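Local coordinates for protein tRNA (adenine-N(1)-)-methyltransferase (Thermus thermophilus, PDB 2PWY) that transfers a methyl group from S-adenosyl-L-methionine to N1 of adenosine 58 in tRNA and is required for growth at extreme temperatures, at residues G17-V22 with L70-R75; F113-V118 with V147-F152; E228-L233 with H237-Q242. One frame throughout, in Å; residues are numbered along the deposited sequence.

Contact 1 (G17-V22 with L70-R75); sequences GRAYLV and LLHMKR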
loop_
_atom_site.group_PDB
_atom_site.type_symbol
_atom_site.label_atom_id
_atom_site.label_comp_id
_atom_site.label_asym_id
_atom_site.label_seq_id
_atom_site.Cartn_x
_atom_site.Cartn_y
_atom_site.Cartn_z
ATOM N N GLY A 17 -25.705 -5.988 7.050
ATOM C CA GLY A 17 -24.924 -5.732 5.836
ATOM C C GLY A 17 -24.726 -6.918 4.908
ATOM O O GLY A 17 -23.980 -6.819 3.926
ATOM N N ARG A 18 -25.372 -8.042 5.212
ATOM C CA ARG A 18 -25.334 -9.209 4.333
ATOM C C ARG A 18 -26.053 -8.896 3.017
ATOM O O ARG A 18 -27.118 -8.280 3.021
ATOM C CB ARG A 18 -25.969 -10.425 5.015
ATOM N N ALA A 19 -25.463 -9.317 1.901
ATOM C CA ALA A 19 -26.022 -9.048 0.569
ATOM C C ALA A 19 -26.531 -10.318 -0.106
ATOM O O ALA A 19 -25.930 -11.387 0.022
ATOM C CB ALA A 19 -24.995 -8.355 -0.314
ATOM N N TYR A 20 -27.643 -10.185 -0.824
ATOM C CA TYR A 20 -28.296 -11.314 -1.475
ATOM C C TYR A 20 -28.740 -10.915 -2.864
ATOM O O TYR A 20 -29.432 -9.911 -3.035
ATOM C CB TYR A 20 -29.532 -11.758 -0.691
ATOM C CG TYR A 20 -29.308 -11.977 0.787
ATOM C CD1 TYR A 20 -29.052 -13.255 1.290
ATOM C CD2 TYR A 20 -29.368 -10.911 1.686
ATOM C CE1 TYR A 20 -28.848 -13.462 2.655
ATOM C CE2 TYR A 20 -29.168 -11.112 3.054
ATOM C CZ TYR A 20 -28.909 -12.387 3.526
ATOM O OH TYR A 20 -28.705 -12.589 4.879
ATOM N N LEU A 21 -28.359 -11.721 -3.848
ATOM C CA LEU A 21 -28.760 -11.494 -5.220
ATOM C C LEU A 21 -30.047 -12.268 -5.468
ATOM O O LEU A 21 -30.124 -13.478 -5.219
ATOM C CB LEU A 21 -27.639 -11.930 -6.171
ATOM C CG LEU A 21 -27.555 -11.402 -7.602
ATOM C CD1 LEU A 21 -27.475 -9.871 -7.692
ATOM C CD2 LEU A 21 -26.342 -12.025 -8.275
ATOM N N VAL A 22 -31.066 -11.557 -5.927
ATOM C CA VAL A 22 -32.391 -12.139 -6.119
ATOM C C VAL A 22 -32.836 -11.895 -7.554
ATOM O O VAL A 22 -32.723 -10.783 -8.073
ATOM C CB VAL A 22 -33.409 -11.570 -5.092
ATOM C CG1 VAL A 22 -34.817 -12.098 -5.351
ATOM C CG2 VAL A 22 -32.959 -11.891 -3.663
ATOM N N LEU A 70 -20.660 -8.941 -9.954
ATOM C CA LEU A 70 -19.499 -9.840 -10.013
ATOM C C LEU A 70 -19.201 -10.512 -8.685
ATOM O O LEU A 70 -18.829 -11.683 -8.649
ATOM C CB LEU A 70 -18.231 -9.125 -10.499
ATOM C CG LEU A 70 -17.876 -9.341 -11.955
ATOM C CD1 LEU A 70 -18.878 -8.584 -12.825
ATOM C CD2 LEU A 70 -16.444 -8.902 -12.243
ATOM N N LEU A 71 -19.357 -9.763 -7.596
ATOM C CA LEU A 71 -18.989 -10.251 -6.277
ATOM C C LEU A 71 -19.986 -11.268 -5.720
ATOM O O LEU A 71 -19.624 -12.065 -4.857
ATOM C CB LEU A 71 -18.817 -9.090 -5.308
ATOM C CG LEU A 71 -17.684 -8.099 -5.607
ATOM C CD1 LEU A 71 -17.803 -6.946 -4.627
ATOM C CD2 LEU A 71 -16.313 -8.780 -5.526
ATOM N N HIS A 72 -21.220 -11.252 -6.228
ATOM C CA HIS A 72 -22.301 -12.095 -5.688
ATOM C C HIS A 72 -22.874 -13.134 -6.664
ATOM O O HIS A 72 -23.532 -14.092 -6.239
ATOM C CB HIS A 72 -23.421 -11.219 -5.084
ATOM C CG HIS A 72 -22.943 -10.309 -3.995
ATOM N ND1 HIS A 72 -22.815 -10.720 -2.683
ATOM C CD2 HIS A 72 -22.521 -9.022 -4.025
ATOM C CE1 HIS A 72 -22.336 -9.728 -1.955
ATOM N NE2 HIS A 72 -22.155 -8.683 -2.743
ATOM N N MET A 73 -22.611 -12.974 -7.963
ATOM C CA MET A 73 -23.113 -13.925 -8.959
ATOM C C MET A 73 -22.534 -15.335 -8.768
ATOM O O MET A 73 -21.420 -15.501 -8.254
ATOM C CB MET A 73 -22.834 -13.436 -10.390
ATOM C CG MET A 73 -21.357 -13.444 -10.786
ATOM S SD MET A 73 -21.103 -12.712 -12.404
ATOM C CE MET A 73 -19.404 -13.182 -12.697
ATOM N N LYS A 74 -23.313 -16.331 -9.180
ATOM C CA LYS A 74 -22.896 -17.732 -9.199
ATOM C C LYS A 74 -21.637 -17.828 -10.047
ATOM O O LYS A 74 -21.489 -17.097 -11.036
ATOM C CB LYS A 74 -24.016 -18.582 -9.821
ATOM C CG LYS A 74 -23.801 -20.096 -9.816
ATOM C CD LYS A 74 -25.010 -20.791 -10.445
ATOM C CE LYS A 74 -24.827 -22.303 -10.546
ATOM N NZ LYS A 74 -25.405 -23.004 -9.369
ATOM N N ARG A 75 -20.721 -18.704 -9.658
ATOM C CA ARG A 75 -19.519 -18.911 -10.459
ATOM C C ARG A 75 -19.033 -20.348 -10.436
ATOM O O ARG A 75 -19.348 -21.101 -9.511
ATOM C CB ARG A 75 -18.397 -17.969 -10.001
ATOM C CG ARG A 75 -17.636 -18.395 -8.741
ATOM C CD ARG A 75 -18.348 -17.994 -7.451
ATOM N NE ARG A 75 -18.914 -16.643 -7.532
ATOM C CZ ARG A 75 -18.249 -15.520 -7.270
ATOM N NH1 ARG A 75 -18.876 -14.354 -7.383
ATOM N NH2 ARG A 75 -16.967 -15.557 -6.906
#

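Contact 2 (F113-V118 with V147-F152); sequences FLARAV and VENVRF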
loop_
_atom_site.group_PDB
_atom_site.type_symbol
_atom_site.label_atom_id
_atom_site.label_comp_id
_atom_site.label_asym_id
_atom_site.label_seq_id
_atom_site.Cartn_x
_atom_site.Cartn_y
_atom_site.Cartn_z
ATOM N N PHE A 113 -17.400 -6.321 -18.091
ATOM C CA PHE A 113 -16.645 -5.062 -18.118
ATOM C C PHE A 113 -16.244 -4.710 -19.555
ATOM O O PHE A 113 -16.422 -3.568 -20.018
ATOM C CB PHE A 113 -15.408 -5.151 -17.217
ATOM C CG PHE A 113 -15.697 -4.802 -15.783
ATOM C CD1 PHE A 113 -16.258 -5.743 -14.924
ATOM C CD2 PHE A 113 -15.434 -3.513 -15.308
ATOM C CE1 PHE A 113 -16.554 -5.408 -13.577
ATOM C CE2 PHE A 113 -15.720 -3.172 -13.975
ATOM C CZ PHE A 113 -16.280 -4.114 -13.116
ATOM N N LEU A 114 -15.729 -5.704 -20.272
ATOM C CA LEU A 114 -15.333 -5.524 -21.679
ATOM C C LEU A 114 -16.521 -5.113 -22.568
ATOM O O LEU A 114 -16.409 -4.224 -23.431
ATOM C CB LEU A 114 -14.678 -6.812 -22.215
ATOM C CG LEU A 114 -13.377 -7.294 -21.536
ATOM C CD1 LEU A 114 -12.958 -8.635 -22.158
ATOM C CD2 LEU A 114 -12.257 -6.262 -21.613
ATOM N N ALA A 115 -17.664 -5.753 -22.335
ATOM C CA ALA A 115 -18.876 -5.517 -23.126
ATOM C C ALA A 115 -19.435 -4.102 -22.932
ATOM O O ALA A 115 -19.863 -3.477 -23.889
ATOM C CB ALA A 115 -19.933 -6.584 -22.802
ATOM N N ARG A 116 -19.415 -3.594 -21.699
ATOM C CA ARG A 116 -19.766 -2.187 -21.450
ATOM C C ARG A 116 -18.852 -1.241 -22.185
ATOM O O ARG A 116 -19.318 -0.240 -22.749
ATOM C CB ARG A 116 -19.664 -1.844 -19.974
ATOM C CG ARG A 116 -20.836 -2.295 -19.142
ATOM C CD ARG A 116 -20.697 -1.696 -17.762
ATOM N NE ARG A 116 -21.913 -1.906 -17.000
ATOM C CZ ARG A 116 -22.114 -1.461 -15.765
ATOM N NH1 ARG A 116 -21.166 -0.779 -15.132
ATOM N NH2 ARG A 116 -23.278 -1.715 -15.172
ATOM N N ALA A 117 -17.546 -1.529 -22.139
ATOM C CA ALA A 117 -16.543 -0.640 -22.712
ATOM C C ALA A 117 -16.654 -0.488 -24.224
ATOM O O ALA A 117 -16.501 0.608 -24.744
ATOM C CB ALA A 117 -15.136 -1.083 -22.320
ATOM N N VAL A 118 -16.952 -1.570 -24.932
ATOM C CA VAL A 118 -16.964 -1.490 -26.400
ATOM C C VAL A 118 -18.356 -1.180 -26.936
ATOM O O VAL A 118 -18.504 -0.718 -28.066
ATOM C CB VAL A 118 -16.359 -2.756 -27.068
ATOM C CG1 VAL A 118 -14.938 -3.014 -26.549
ATOM C CG2 VAL A 118 -17.229 -3.978 -26.844
ATOM N N VAL A 147 -27.411 -6.600 -24.361
ATOM C CA VAL A 147 -26.831 -6.154 -25.629
ATOM C C VAL A 147 -26.062 -7.305 -26.276
ATOM O O VAL A 147 -25.223 -7.935 -25.629
ATOM C CB VAL A 147 -25.918 -4.908 -25.428
ATOM C CG1 VAL A 147 -25.221 -4.519 -26.719
ATOM C CG2 VAL A 147 -26.721 -3.725 -24.866
ATOM N N GLU A 148 -26.357 -7.573 -27.551
ATOM C CA GLU A 148 -25.787 -8.721 -28.266
ATOM C C GLU A 148 -24.445 -8.363 -28.910
ATOM O O GLU A 148 -24.272 -8.433 -30.129
ATOM C CB GLU A 148 -26.802 -9.281 -29.281
ATOM C CG GLU A 148 -28.001 -9.962 -28.596
ATOM C CD GLU A 148 -29.187 -10.227 -29.522
ATOM O OE1 GLU A 148 -29.163 -9.809 -30.704
ATOM O OE2 GLU A 148 -30.161 -10.853 -29.052
ATOM N N ASN A 149 -23.494 -7.974 -28.067
ATOM C CA ASN A 149 -22.176 -7.581 -28.548
ATOM C C ASN A 149 -21.091 -8.517 -28.043
ATOM O O ASN A 149 -19.923 -8.183 -28.112
ATOM C CB ASN A 149 -21.857 -6.119 -28.181
ATOM C CG ASN A 149 -21.603 -5.928 -26.692
ATOM O OD1 ASN A 149 -22.018 -6.751 -25.865
ATOM N ND2 ASN A 149 -20.913 -4.841 -26.341
ATOM N N VAL A 150 -21.481 -9.689 -27.537
ATOM C CA VAL A 150 -20.516 -10.720 -27.159
ATOM C C VAL A 150 -20.696 -11.952 -28.033
ATOM O O VAL A 150 -21.799 -12.509 -28.102
ATOM C CB VAL A 150 -20.663 -11.152 -25.670
ATOM C CG1 VAL A 150 -19.556 -12.123 -25.303
ATOM C CG2 VAL A 150 -20.630 -9.936 -24.737
ATOM N N ARG A 151 -19.618 -12.376 -28.692
ATOM C CA ARG A 151 -19.613 -13.652 -29.422
ATOM C C ARG A 151 -18.812 -14.662 -28.614
ATOM O O ARG A 151 -17.599 -14.502 -28.450
ATOM C CB ARG A 151 -19.056 -13.480 -30.838
ATOM C CG ARG A 151 -19.285 -14.706 -31.740
ATOM C CD ARG A 151 -18.848 -14.503 -33.202
ATOM N NE ARG A 151 -19.539 -13.395 -33.870
ATOM C CZ ARG A 151 -18.938 -12.431 -34.567
ATOM N NH1 ARG A 151 -17.622 -12.428 -34.727
ATOM N NH2 ARG A 151 -19.665 -11.470 -35.129
ATOM N N PHE A 152 -19.499 -15.674 -28.081
ATOM C CA PHE A 152 -18.864 -16.695 -27.252
ATOM C C PHE A 152 -18.398 -17.839 -28.132
ATOM O O PHE A 152 -19.095 -18.214 -29.081
ATOM C CB PHE A 152 -19.848 -17.266 -26.218
ATOM C CG PHE A 152 -20.337 -16.269 -25.197
ATOM C CD1 PHE A 152 -19.563 -15.963 -24.075
ATOM C CD2 PHE A 152 -21.604 -15.687 -25.318
ATOM C CE1 PHE A 152 -20.026 -15.055 -23.097
ATOM C CE2 PHE A 152 -22.074 -14.780 -24.352
ATOM C CZ PHE A 152 -21.287 -14.467 -23.239
#

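Contact 3 (E228-L233 with H237-Q242); sequences EWEVRL and HPRFQQ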
loop_
_atom_site.group_PDB
_atom_site.type_symbol
_atom_site.label_atom_id
_atom_site.label_comp_id
_atom_site.label_asym_id
_atom_site.label_seq_id
_atom_site.Cartn_x
_atom_site.Cartn_y
_atom_site.Cartn_z
ATOM N N GLU A 228 -9.938 0.347 1.081
ATOM C CA GLU A 228 -11.220 0.768 1.654
ATOM C C GLU A 228 -11.068 1.354 3.051
ATOM O O GLU A 228 -10.268 0.863 3.857
ATOM C CB GLU A 228 -12.184 -0.418 1.705
ATOM C CG GLU A 228 -12.358 -1.134 0.361
ATOM C CD GLU A 228 -13.335 -0.448 -0.573
ATOM O OE1 GLU A 228 -14.083 0.450 -0.130
ATOM O OE2 GLU A 228 -13.358 -0.827 -1.767
ATOM N N TRP A 229 -11.834 2.407 3.319
ATOM C CA TRP A 229 -11.940 2.977 4.649
ATOM C C TRP A 229 -13.269 2.627 5.292
ATOM O O TRP A 229 -14.296 2.460 4.597
ATOM C CB TRP A 229 -11.794 4.509 4.600
ATOM C CG TRP A 229 -10.398 5.012 4.404
ATOM C CD1 TRP A 229 -9.546 4.734 3.361
ATOM C CD2 TRP A 229 -9.696 5.908 5.268
ATOM N NE1 TRP A 229 -8.357 5.417 3.532
ATOM C CE2 TRP A 229 -8.422 6.139 4.694
ATOM C CE3 TRP A 229 -10.028 6.555 6.468
ATOM C CZ2 TRP A 229 -7.467 6.978 5.298
ATOM C CZ3 TRP A 229 -9.075 7.381 7.071
ATOM C CH2 TRP A 229 -7.813 7.582 6.481
ATOM N N GLU A 230 -13.241 2.520 6.619
ATOM C CA GLU A 230 -14.454 2.447 7.419
ATOM C C GLU A 230 -14.680 3.825 8.007
ATOM O O GLU A 230 -13.842 4.334 8.757
ATOM C CB GLU A 230 -14.305 1.441 8.551
ATOM C CG GLU A 230 -15.521 1.443 9.485
ATOM C CD GLU A 230 -15.436 0.420 10.598
ATOM O OE1 GLU A 230 -14.454 -0.365 10.620
ATOM O OE2 GLU A 230 -16.362 0.397 11.448
ATOM N N VAL A 231 -15.801 4.446 7.653
ATOM C CA VAL A 231 -16.113 5.768 8.160
ATOM C C VAL A 231 -17.529 5.755 8.715
ATOM O O VAL A 231 -18.496 5.601 7.969
ATOM C CB VAL A 231 -15.961 6.863 7.077
ATOM C CG1 VAL A 231 -16.323 8.246 7.641
ATOM C CG2 VAL A 231 -14.540 6.874 6.520
ATOM N N ARG A 232 -17.621 5.879 10.033
ATOM C CA ARG A 232 -18.892 6.042 10.741
ATOM C C ARG A 232 -18.597 7.022 11.868
ATOM O O ARG A 232 -18.264 6.614 12.975
ATOM C CB ARG A 232 -19.391 4.701 11.289
ATOM N N LEU A 233 -18.702 8.316 11.565
ATOM C CA LEU A 233 -18.147 9.365 12.422
ATOM C C LEU A 233 -18.586 9.192 13.874
ATOM O O LEU A 233 -19.782 8.984 14.133
ATOM C CB LEU A 233 -18.514 10.760 11.903
ATOM C CG LEU A 233 -17.979 11.163 10.522
ATOM C CD1 LEU A 233 -18.474 12.550 10.113
ATOM C CD2 LEU A 233 -16.455 11.100 10.498
ATOM N N HIS A 237 -11.051 5.172 9.624
ATOM C CA HIS A 237 -9.739 4.560 9.425
ATOM C C HIS A 237 -9.785 3.607 8.243
ATOM O O HIS A 237 -10.856 3.098 7.902
ATOM C CB HIS A 237 -9.301 3.784 10.678
ATOM C CG HIS A 237 -10.289 2.749 11.128
ATOM N ND1 HIS A 237 -10.363 1.495 10.559
ATOM C CD2 HIS A 237 -11.236 2.779 12.097
ATOM C CE1 HIS A 237 -11.325 0.803 11.144
ATOM N NE2 HIS A 237 -11.860 1.551 12.093
ATOM N N PRO A 238 -8.628 3.361 7.606
ATOM C CA PRO A 238 -8.600 2.285 6.622
ATOM C C PRO A 238 -9.116 0.996 7.261
ATOM O O PRO A 238 -8.840 0.750 8.442
ATOM C CB PRO A 238 -7.114 2.176 6.278
ATOM C CG PRO A 238 -6.591 3.547 6.501
ATOM C CD PRO A 238 -7.323 4.039 7.717
ATOM N N ARG A 239 -9.878 0.199 6.515
ATOM C CA ARG A 239 -10.453 -1.028 7.073
ATOM C C ARG A 239 -9.355 -1.926 7.657
ATOM O O ARG A 239 -8.269 -2.060 7.075
ATOM C CB ARG A 239 -11.298 -1.781 6.042
ATOM C CG ARG A 239 -12.575 -1.061 5.678
ATOM C CD ARG A 239 -13.637 -2.003 5.101
ATOM N NE ARG A 239 -14.796 -1.233 4.635
ATOM C CZ ARG A 239 -15.774 -0.795 5.427
ATOM N NH1 ARG A 239 -15.759 -1.069 6.725
ATOM N NH2 ARG A 239 -16.777 -0.085 4.918
ATOM N N PHE A 240 -9.638 -2.510 8.819
ATOM C CA PHE A 240 -8.658 -3.324 9.532
ATOM C C PHE A 240 -8.236 -4.537 8.706
ATOM O O PHE A 240 -7.060 -4.931 8.722
ATOM C CB PHE A 240 -9.198 -3.753 10.910
ATOM C CG PHE A 240 -9.375 -2.608 11.885
ATOM C CD1 PHE A 240 -8.360 -1.667 12.080
ATOM C CD2 PHE A 240 -10.549 -2.489 12.628
ATOM C CE1 PHE A 240 -8.521 -0.616 12.984
ATOM C CE2 PHE A 240 -10.719 -1.446 13.537
ATOM C CZ PHE A 240 -9.697 -0.508 13.719
ATOM N N GLN A 241 -9.200 -5.100 7.979
ATOM C CA GLN A 241 -8.964 -6.218 7.072
ATOM C C GLN A 241 -9.252 -5.808 5.623
ATOM O O GLN A 241 -10.359 -5.361 5.311
ATOM C CB GLN A 241 -9.840 -7.414 7.476
ATOM N N GLN A 242 -8.250 -5.965 4.754
ATOM C CA GLN A 242 -8.369 -5.637 3.325
ATOM C C GLN A 242 -8.111 -6.871 2.471
ATOM O O GLN A 242 -7.397 -7.789 2.895
ATOM C CB GLN A 242 -7.326 -4.593 2.900
ATOM C CG GLN A 242 -7.290 -3.304 3.704
ATOM C CD GLN A 242 -8.223 -2.224 3.184
ATOM O OE1 GLN A 242 -8.688 -2.253 2.031
ATOM N NE2 GLN A 242 -8.487 -1.245 4.037
HETATM O O HOH W 1 -12.531 -2.163 9.641
#

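Contact 1 (G17-V22 with L70-R75)
The carbonyl O of Met73, a residue whose backbone Leu21 packs against, is gripped side-on by a single guanidinium group: Arg75 NE lies 2.8 Å from Met73 O, and Arg75 NH1 is 2.9 Å from the same atom. Met73 O sits at the guanidinium edge, within its plane; both bonds bridge the chain just after helix 66-72, where Met73 is the first residue to leave helical backbone angles, and probably steady it. The contact sets an edge strand of the small N-terminal antiparallel sheet, strand 19-22, against this helix end, on the way into the methyltransferase domain that binds the cofactor. Along the strand, Ala19 and Leu21 direct their side chains at the helix end, whereas Tyr20 between them points away and hydrogen-bonds Asp14. Leu21 has CG anti to its own backbone N (chi1 -159°), which carries CD2 out to the chain leaving the helix, 3.8 Å from Met73 CA. The same methyl is 4.0 Å from His72 C, so this half of the contact is mostly a methyl against backbone. Ala19, Leu21 and His72 all also touch Leu11 of strand 10-13, which joins the two halves. The Met73 side chain runs the other way, to Pro79 and Asn140, and comes within about 5 Å of the bound S-adenosyl-L-homocysteine; a single residue thus reaches from the strand contact toward the cofactor. The other half is the methyl of Ala19 against the imidazole, met obliquely: CB stands 3.4 Å from His72 CE1 and 3.8 Å from His72 NE2.

Contact 2 (F113-V118 with V147-F152)
In the Rossmann-like fold of the class I methyltransferase domain, the C-terminal end of helix 109-118, which packs against the sheet, is clasped by the loop that leads into edge strand 150-154, and Asn149 meeting Ala115 makes the clasp. Asn149 ND2 donates to Ala115 O at 3.0 Å, with an N-H...O angle of 150°. The acceptor lies in the plane of the amide, while the donor stands 21° out of the carbonyl plane of Ala115. CG of Asn149 is wedged between its backbone N and carbonyl carbon (chi1 71°), a torsion that swings the amide across to the helix. The buried amide is held at both ends: ND2 also hydrogen-bonds Gly119 O, just beyond the helix, and OD1 accepts from the indole NE1 of Trp145. These partners together define which end is oxygen and which is nitrogen, and keep the group from turning over. An alanine at Asn149 would remove both ends of this clamp and is likely to leave the carbonyls of Ala115 and Gly119, and the Trp145 indole N-H, without these mates in a buried setting. Apolar contacts flank the amide. The methyl of Ala115 rests 3.7 Å from Asn149 OD1 and, on the strand, 3.9 Å from Val150 CG2; Val118 CG2 comes to 3.8 Å from Asn149 ND2. The other methyl of Val150, CG1, lies over a face of the Phe152 ring. Arg116 forms a salt bridge with Asp93 of a second subunit. On the sheet side of the helix, Leu114, Ala115 and Val118 all touch Val124 of strand 123-128, the parallel neighbour of strand 150-154, and Phe152 leans on helix 131-144.

Contact 3 (E228-L233 with H237-Q242)
Trp229 and Pro238 form the tight part of this antiparallel pairing, their CA atoms only 3.9 Å apart and their side chains lying side by side. Pro238 CD sits 3.6 Å from the centroid of the six-membered indole ring and just 2° off its normal, a CH-pi contact over the face. The ring also packs on Trp229 of a fourth subunit, and its NE1 hydrogen-bonds Glu223 of a second subunit. Next along, Glu230 and His237 pair through both backbone bonds, Glu230 N to His237 O at 2.8 Å and His237 N to Glu230 O at 3.0 Å. Glu228 O takes two donors: Arg239 N, in a nearly straight bond (176°), and Gln242 NE2, 2.8 Å away on a lone pair. Gln242, bent at chi2 (-89°), folds its amide back so that OE1 receives Glu228 N at 3.0 Å, much as a strand backbone would. The side bearing the ends of Glu230 and Arg239 is more open: a water bridges Glu230 OE1 and Phe240 N, while Arg239 lays its guanidinium face on Trp229 O and leaves NH1 4.2 Å from Glu230 OE1, beyond a salt bridge. Glu228 and Gln242 each pair with a strand of another subunit, so this is a beta hairpin whose sheet runs on across two subunit interfaces.

From the N terminus the three contacts follow one another in series; none nests within or crosses another. Contact 1 closes a loop of 47 residues that includes strands 50-52 and 58-62 of the N-terminal sheet, tying that sheet to the end of helix 66-72. Contact 2 closes 28 residues, strand 123-128 and helix 131-144 among them, at one margin of the eight-stranded sheet. Contact 3, with three residues between its segments, lies near the turn of the hairpin at the other margin of the sheet within this chain, the centres of contacts 2 and 3 being about 34 Å apart. Contacts 1 and 2 touch where Leu70 CD2 packs 3.7 Å from Phe113 CE1. Contacts 2 and 3 both reach the second subunit.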